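Local coordinates for relaxosome protein TraM (Escherichia coli, PDB 4QPO) that binds plasmid DNA as a homotetramer and, within the relaxosome, takes part in conjugative DNA transfer, in which TraI nicks the origin of transfer, at residues A[15-19]-A[32-38]. Numbering follows the deposited sequence.
Sequences INAII and VSFSATA
Ile15 and Ile19 of helix 9-23 pack against Phe34 and Thr37 at the start of helix 34-52, joining the two helices of the N-terminal ribbon-helix-helix DNA-binding domain of TraM. The short helical segments run at 107° to each other, their axes 9.8 Å apart at closest approach, and no hydrogen bond links them. Aromatic contacts centre on Phe34, whose CG stands anti to the backbone N (chi1 -177°), which carries the ring over to Ile15 and Asn16 of helix 9-23. Ile15 CG2 lies over one face, making a CH-pi contact 4.0 Å from the ring centroid, and Ile15 CB touches Phe34 CE2 at 3.5 Å. Asn16 instead comes to the ring edge, its OD1 3.7 Å from Phe34 CD2, with the amide plane turned 66° from the ring. Tyr12 adds a further ring against Phe34.

Among the aliphatic contacts, Ile15 CG2 also meets Thr37 CG2, the two side chains running past each other in opposite directions, and Ile18 CG2 reaches that same threonine methyl at 4.0 Å. Ile15 and Ile18 are also packed by Leu46 and Met53 of the second subunit, so this interhelical core runs on into the dimer interface. At the loop end, the extended Ile19 side chain brings CD1 against Phe34 CA, while Ile19 CG2 touches Val32 CG1. Among polar atoms, Thr37 OG1 turns back in a weak hydrogen bond to the O of Ser33, the N-cap residue. Ile19 CG1 sits 3.4 Å from Val32 O, a carbonyl oxygen buried here without a hydrogen-bond partner in the model.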
ATOM      1  N   ILE A  15       0.019  10.317 -12.052  1.00 66.57           N
ATOM      2  CA  ILE A  15       0.073  11.521 -11.221  1.00 68.62           C
ATOM      3  C   ILE A  15      -0.797  12.639 -11.802  1.00 71.52           C
ATOM      4  O   ILE A  15      -1.503  13.329 -11.073  1.00 71.80           O
ATOM      5  CB  ILE A  15       1.500  12.082 -11.066  1.00 70.59           C
ATOM      6  CG1 ILE A  15       2.513  10.970 -10.806  1.00 71.08           C
ATOM      7  CG2 ILE A  15       1.524  13.133  -9.959  1.00 71.86           C
ATOM      8  CD1 ILE A  15       2.184  10.151  -9.619  1.00 70.78           C
ATOM      9  N   ASN A  16      -0.720  12.826 -13.114  1.00 68.81           N
ATOM     10  CA  ASN A  16      -1.548  13.821 -13.786  1.00 73.38           C
ATOM     11  C   ASN A  16      -3.032  13.590 -13.561  1.00 75.30           C
ATOM     12  O   ASN A  16      -3.783  14.534 -13.318  1.00 77.94           O
ATOM     13  CB  ASN A  16      -1.252  13.828 -15.278  1.00 73.75           C
ATOM     14  CG  ASN A  16       0.046  14.524 -15.600  1.00 72.94           C
ATOM     15  OD1 ASN A  16       0.556  15.301 -14.795  1.00 72.32           O
ATOM     16  ND2 ASN A  16       0.582  14.269 -16.795  1.00 73.52           N
ATOM     17  N   ALA A  17      -3.450  12.330 -13.648  1.00 75.83           N
ATOM     18  CA  ALA A  17      -4.851  11.968 -13.446  1.00 78.89           C
ATOM     19  C   ALA A  17      -5.284  12.241 -12.002  1.00 79.84           C
ATOM     20  O   ALA A  17      -6.424  12.623 -11.753  1.00 80.60           O
ATOM     21  CB  ALA A  17      -5.077  10.513 -13.800  1.00 76.80           C
ATOM     22  N   ILE A  18      -4.370  12.047 -11.056  1.00 76.59           N
ATOM     23  CA  ILE A  18      -4.651  12.390  -9.667  1.00 77.49           C
ATOM     24  C   ILE A  18      -4.953  13.867  -9.591  1.00 77.47           C
ATOM     25  O   ILE A  18      -5.975  14.260  -9.045  1.00 80.54           O
ATOM     26  CB  ILE A  18      -3.479  12.077  -8.715  1.00 75.71           C
ATOM     27  CG1 ILE A  18      -3.128  10.593  -8.746  1.00 74.34           C
ATOM     28  CG2 ILE A  18      -3.825  12.502  -7.286  1.00 77.09           C
ATOM     29  CD1 ILE A  18      -4.178   9.728  -8.153  1.00 75.82           C
ATOM     30  N   ILE A  19      -4.049  14.669 -10.153  1.00 76.61           N
ATOM     31  CA  ILE A  19      -4.191  16.120 -10.215  1.00 79.39           C
ATOM     32  C   ILE A  19      -5.575  16.529 -10.732  1.00 83.62           C
ATOM     33  O   ILE A  19      -6.245  17.375 -10.139  1.00 86.70           O
ATOM     34  CB  ILE A  19      -3.105  16.750 -11.125  1.00 88.25           C
ATOM     35  CG1 ILE A  19      -1.705  16.520 -10.549  1.00 85.68           C
ATOM     36  CG2 ILE A  19      -3.370  18.236 -11.319  1.00 92.07           C
ATOM     37  CD1 ILE A  19      -0.587  16.989 -11.458  1.00 84.26           C
ATOM     38  N   VAL A  32      -2.583  21.423  -5.713  1.00130.32           N
ATOM     39  CA  VAL A  32      -2.471  20.047  -6.228  1.00120.98           C
ATOM     40  C   VAL A  32      -1.486  19.951  -7.411  1.00112.34           C
ATOM     41  O   VAL A  32      -1.615  19.105  -8.302  1.00113.62           O
ATOM     42  CB  VAL A  32      -3.876  19.435  -6.598  1.00161.33           C
ATOM     43  CG1 VAL A  32      -4.401  19.850  -7.987  1.00161.04           C
ATOM     44  CG2 VAL A  32      -3.823  17.924  -6.487  1.00157.12           C
ATOM     45  N   SER A  33      -0.460  20.795  -7.369  1.00104.79           N
ATOM     46  CA  SER A  33       0.637  20.738  -8.329  1.00 93.11           C
ATOM     47  C   SER A  33       1.265  19.341  -8.434  1.00 82.16           C
ATOM     48  O   SER A  33       1.085  18.489  -7.552  1.00 73.56           O
ATOM     49  CB  SER A  33       1.710  21.745  -7.942  1.00 92.79           C
ATOM     50  OG  SER A  33       2.204  21.455  -6.649  1.00 90.64           O
ATOM     51  N   PHE A  34       2.001  19.112  -9.517  1.00 66.44           N
ATOM     52  CA  PHE A  34       2.587  17.810  -9.764  1.00 60.93           C
ATOM     53  C   PHE A  34       3.511  17.420  -8.609  1.00 55.59           C
ATOM     54  O   PHE A  34       3.414  16.315  -8.057  1.00 51.72           O
ATOM     55  CB  PHE A  34       3.350  17.797 -11.092  1.00 62.51           C
ATOM     56  CG  PHE A  34       3.922  16.449 -11.446  1.00 61.18           C
ATOM     57  CD1 PHE A  34       5.167  16.059 -10.977  1.00 59.16           C
ATOM     58  CD2 PHE A  34       3.213  15.566 -12.243  1.00 62.17           C
ATOM     59  CE1 PHE A  34       5.687  14.816 -11.302  1.00 57.03           C
ATOM     60  CE2 PHE A  34       3.736  14.324 -12.565  1.00 58.13           C
ATOM     61  CZ  PHE A  34       4.968  13.953 -12.094  1.00 56.83           C
ATOM     62  N   SER A  35       4.396  18.339  -8.245  1.00 56.40           N
ATOM     63  CA  SER A  35       5.415  18.061  -7.235  1.00 57.52           C
ATOM     64  C   SER A  35       4.790  17.758  -5.889  1.00 56.42           C
ATOM     65  O   SER A  35       5.204  16.840  -5.210  1.00 53.70           O
ATOM     66  CB  SER A  35       6.379  19.242  -7.101  1.00 62.47           C
ATOM     67  OG  SER A  35       7.147  19.396  -8.279  1.00 63.68           O
ATOM     68  N   ALA A  36       3.796  18.549  -5.506  1.00 62.04           N
ATOM     69  CA  ALA A  36       3.148  18.372  -4.215  1.00 62.87           C
ATOM     70  C   ALA A  36       2.567  16.968  -4.110  1.00 60.23           C
ATOM     71  O   ALA A  36       2.728  16.295  -3.092  1.00 58.83           O
ATOM     72  CB  ALA A  36       2.064  19.423  -4.011  1.00 67.38           C
ATOM     73  N   THR A  37       1.919  16.529  -5.186  1.00 60.85           N
ATOM     74  CA  THR A  37       1.304  15.215  -5.254  1.00 59.73           C
ATOM     75  C   THR A  37       2.361  14.114  -5.254  1.00 54.93           C
ATOM     76  O   THR A  37       2.246  13.139  -4.510  1.00 52.04           O
ATOM     77  CB  THR A  37       0.408  15.096  -6.506  1.00 62.83           C
ATOM     78  OG1 THR A  37      -0.716  15.954  -6.340  1.00 70.19           O
ATOM     79  CG2 THR A  37      -0.100  13.679  -6.689  1.00 62.28           C
ATOM     80  N   ALA A  38       3.386  14.282  -6.081  1.00 52.05           N
ATOM     81  CA  ALA A  38       4.500  13.352  -6.144  1.00 47.10           C
ATOM     82  C   ALA A  38       5.164  13.190  -4.783  1.00 49.53           C
ATOM     83  O   ALA A  38       5.474  12.088  -4.357  1.00 50.43           O
ATOM     84  CB  ALA A  38       5.526  13.830  -7.174  1.00 46.28           C
TER